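Allantoin racemase (PDB 5LG5) catalyses the racemization of allantoin, interconverting its two enantiomers, and probably also acts on other 5-monosubstituted hydantoins. Local coordinates at residues H79-E82 / G83-L87. Residues are numbered along the deposited sequence; the frame is centred on the assembly and turned at random.
Sequences HGRE and GLQEL
Arg81 and Gln85, one helical turn apart, show how an i to i+4 side-chain bond can accompany the backbone bond of the same residue pair. Among the side chains, NH1 of Arg81 donates to OE1 of Gln85 at 2.7 Å; the oxygen sits at the guanidinium edge, near its plane, yet the N-H is bent to 134° and the amide stands almost perpendicular to the guanidinium (85°). A turn at chi3 (61°) swings the guanidinium toward the amide, while CG of Arg81 lies 3.5 Å from Gln85 OE1. Glu82 CD lies 3.9 Å above the plane of the Arg81 guanidinium, offset toward its rim.

The backbone adds its own bonds: Gln85 N to Arg81 O at 3.0 Å and Glu86 N to Glu82 O at 3.1 Å. Gly80, the N-cap residue, starts this pattern through its carbonyl O, which accepts from Leu84 N at 3.2 Å and weakly from Gly83 N.

Outward, Arg81 NE forms a salt bridge with Glu97, and Glu82 OE1 forms one with Arg126 of the same chain and a hydrogen bond with the Tyr51 hydroxyl of a second subunit. With an alanine in place of this arginine, Gln85 OE1 would probably lose its NH1 donor and Glu97 its charged mate, freeing the Gln85 amide to turn. In the buried first turn of helix 81-87, both charges are thus matched within the chain, and Glu82 also ties the turn to the neighbouring subunit.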
ATOM      1  N   HIS E  79      -7.337 -21.120  -7.380  1.00 19.58           N
ATOM      2  CA  HIS E  79      -7.065 -21.412  -5.996  1.00 16.75           C
ATOM      3  C   HIS E  79      -6.452 -22.791  -5.876  1.00 17.72           C
ATOM      4  O   HIS E  79      -6.461 -23.579  -6.832  1.00 17.50           O
ATOM      5  CB  HIS E  79      -8.362 -21.383  -5.201  1.00 19.97           C
ATOM      6  CG  HIS E  79      -8.938 -20.013  -5.022  1.00 20.96           C
ATOM      7  ND1 HIS E  79      -8.334 -19.049  -4.259  1.00 22.48           N
ATOM      8  CD2 HIS E  79     -10.098 -19.467  -5.481  1.00 20.49           C
ATOM      9  CE1 HIS E  79      -9.079 -17.949  -4.261  1.00 24.94           C
ATOM     10  NE2 HIS E  79     -10.148 -18.184  -4.995  1.00 24.84           N
ATOM     11  N   GLY E  80      -5.919 -23.076  -4.689  1.00 16.10           N
ATOM     12  CA  GLY E  80      -5.555 -24.425  -4.317  1.00 16.12           C
ATOM     13  C   GLY E  80      -4.111 -24.669  -3.936  1.00 18.71           C
ATOM     14  O   GLY E  80      -3.833 -25.589  -3.164  1.00 18.33           O
ATOM     15  N   ARG E  81      -3.200 -23.840  -4.443  1.00 20.18           N
ATOM     16  CA  ARG E  81      -1.774 -24.025  -4.188  1.00 17.29           C
ATOM     17  C   ARG E  81      -1.464 -24.221  -2.702  1.00 14.49           C
ATOM     18  O   ARG E  81      -0.725 -25.133  -2.333  1.00 13.16           O
ATOM     19  CB  ARG E  81      -0.950 -22.842  -4.724  1.00 19.66           C
ATOM     20  CG  ARG E  81       0.436 -22.752  -4.067  1.00 18.41           C
ATOM     21  CD  ARG E  81       1.247 -21.578  -4.524  1.00 24.65           C
ATOM     22  NE  ARG E  81       0.606 -20.293  -4.229  1.00 19.80           N
ATOM     23  CZ  ARG E  81       0.538 -19.720  -3.030  1.00 24.33           C
ATOM     24  NH1 ARG E  81       1.053 -20.306  -1.957  1.00 25.51           N
ATOM     25  NH2 ARG E  81      -0.049 -18.539  -2.903  1.00 26.89           N
ATOM     26  N   GLU E  82      -2.048 -23.372  -1.860  1.00 12.87           N
ATOM     27  CA  GLU E  82      -1.768 -23.403  -0.429  1.00 16.07           C
ATOM     28  C   GLU E  82      -2.173 -24.729   0.192  1.00 14.82           C
ATOM     29  O   GLU E  82      -1.510 -25.211   1.104  1.00 13.23           O
ATOM     30  CB  GLU E  82      -2.493 -22.270   0.304  1.00 15.17           C
ATOM     31  CG  GLU E  82      -2.206 -20.860  -0.191  1.00 19.05           C
ATOM     32  CD  GLU E  82      -3.269 -20.355  -1.157  1.00 24.41           C
ATOM     33  OE1 GLU E  82      -3.839 -21.168  -1.925  1.00 23.04           O
ATOM     34  OE2 GLU E  82      -3.579 -19.145  -1.098  1.00 30.22           O
ATOM     35  N   GLY E  83      -3.251 -25.315  -0.320  1.00 13.75           N
ATOM     36  CA  GLY E  83      -3.717 -26.613   0.146  1.00 16.30           C
ATOM     37  C   GLY E  83      -2.714 -27.701  -0.170  1.00 12.82           C
ATOM     38  O   GLY E  83      -2.380 -28.527   0.690  1.00 13.01           O
ATOM     39  N   LEU E  84      -2.233 -27.709  -1.412  1.00 14.84           N
ATOM     40  CA  LEU E  84      -1.178 -28.649  -1.807  1.00 13.11           C
ATOM     41  C   LEU E  84       0.030 -28.499  -0.895  1.00 10.48           C
ATOM     42  O   LEU E  84       0.619 -29.493  -0.468  1.00 11.84           O
ATOM     43  CB  LEU E  84      -0.723 -28.403  -3.247  1.00 14.52           C
ATOM     44  CG  LEU E  84      -1.195 -29.279  -4.421  1.00 18.83           C
ATOM     45  CD1 LEU E  84      -2.119 -30.409  -3.987  1.00 13.61           C
ATOM     46  CD2 LEU E  84      -1.816 -28.425  -5.518  1.00 18.82           C
ATOM     47  N   GLN E  85       0.405 -27.250  -0.617  1.00 11.14           N
ATOM     48  CA  GLN E  85       1.566 -26.971   0.229  1.00 12.09           C
ATOM     49  C   GLN E  85       1.441 -27.555   1.635  1.00 10.11           C
ATOM     50  O   GLN E  85       2.441 -27.953   2.240  1.00 11.02           O
ATOM     51  CB  GLN E  85       1.873 -25.469   0.273  1.00  9.41           C
ATOM     52  CG  GLN E  85       2.511 -24.932  -1.029  1.00 10.05           C
ATOM     53  CD  GLN E  85       2.727 -23.435  -0.995  1.00 14.65           C
ATOM     54  OE1 GLN E  85       1.773 -22.675  -0.851  1.00 13.03           O
ATOM     55  NE2 GLN E  85       3.985 -23.001  -1.108  1.00 15.75           N
ATOM     56  N   GLU E  86       0.226 -27.597   2.164  1.00 11.68           N
ATOM     57  CA  GLU E  86       0.004 -28.224   3.472  1.00 10.38           C
ATOM     58  C   GLU E  86       0.084 -29.721   3.332  1.00 12.04           C
ATOM     59  O   GLU E  86       0.696 -30.400   4.149  1.00 12.44           O
ATOM     60  CB  GLU E  86      -1.373 -27.878   4.007  1.00 10.80           C
ATOM     61  CG  GLU E  86      -1.510 -26.474   4.510  1.00 13.78           C
ATOM     62  CD  GLU E  86      -2.824 -26.265   5.212  1.00 13.81           C
ATOM     63  OE1 GLU E  86      -3.645 -27.217   5.214  1.00 12.62           O
ATOM     64  OE2 GLU E  86      -3.044 -25.144   5.721  1.00 12.77           O
ATOM     65  N   LEU E  87      -0.572 -30.230   2.288  1.00 11.81           N
ATOM     66  CA  LEU E  87      -0.675 -31.662   2.065  1.00 13.50           C
ATOM     67  C   LEU E  87       0.669 -32.304   1.747  1.00 15.04           C
ATOM     68  O   LEU E  87       0.919 -33.446   2.133  1.00 15.45           O
ATOM     69  CB  LEU E  87      -1.652 -31.934   0.923  1.00 13.89           C
ATOM     70  CG  LEU E  87      -3.107 -31.598   1.264  1.00 14.84           C
ATOM     71  CD1 LEU E  87      -3.948 -31.669   0.014  1.00 12.00           C
ATOM     72  CD2 LEU E  87      -3.623 -32.575   2.330  1.00 19.36           C
TER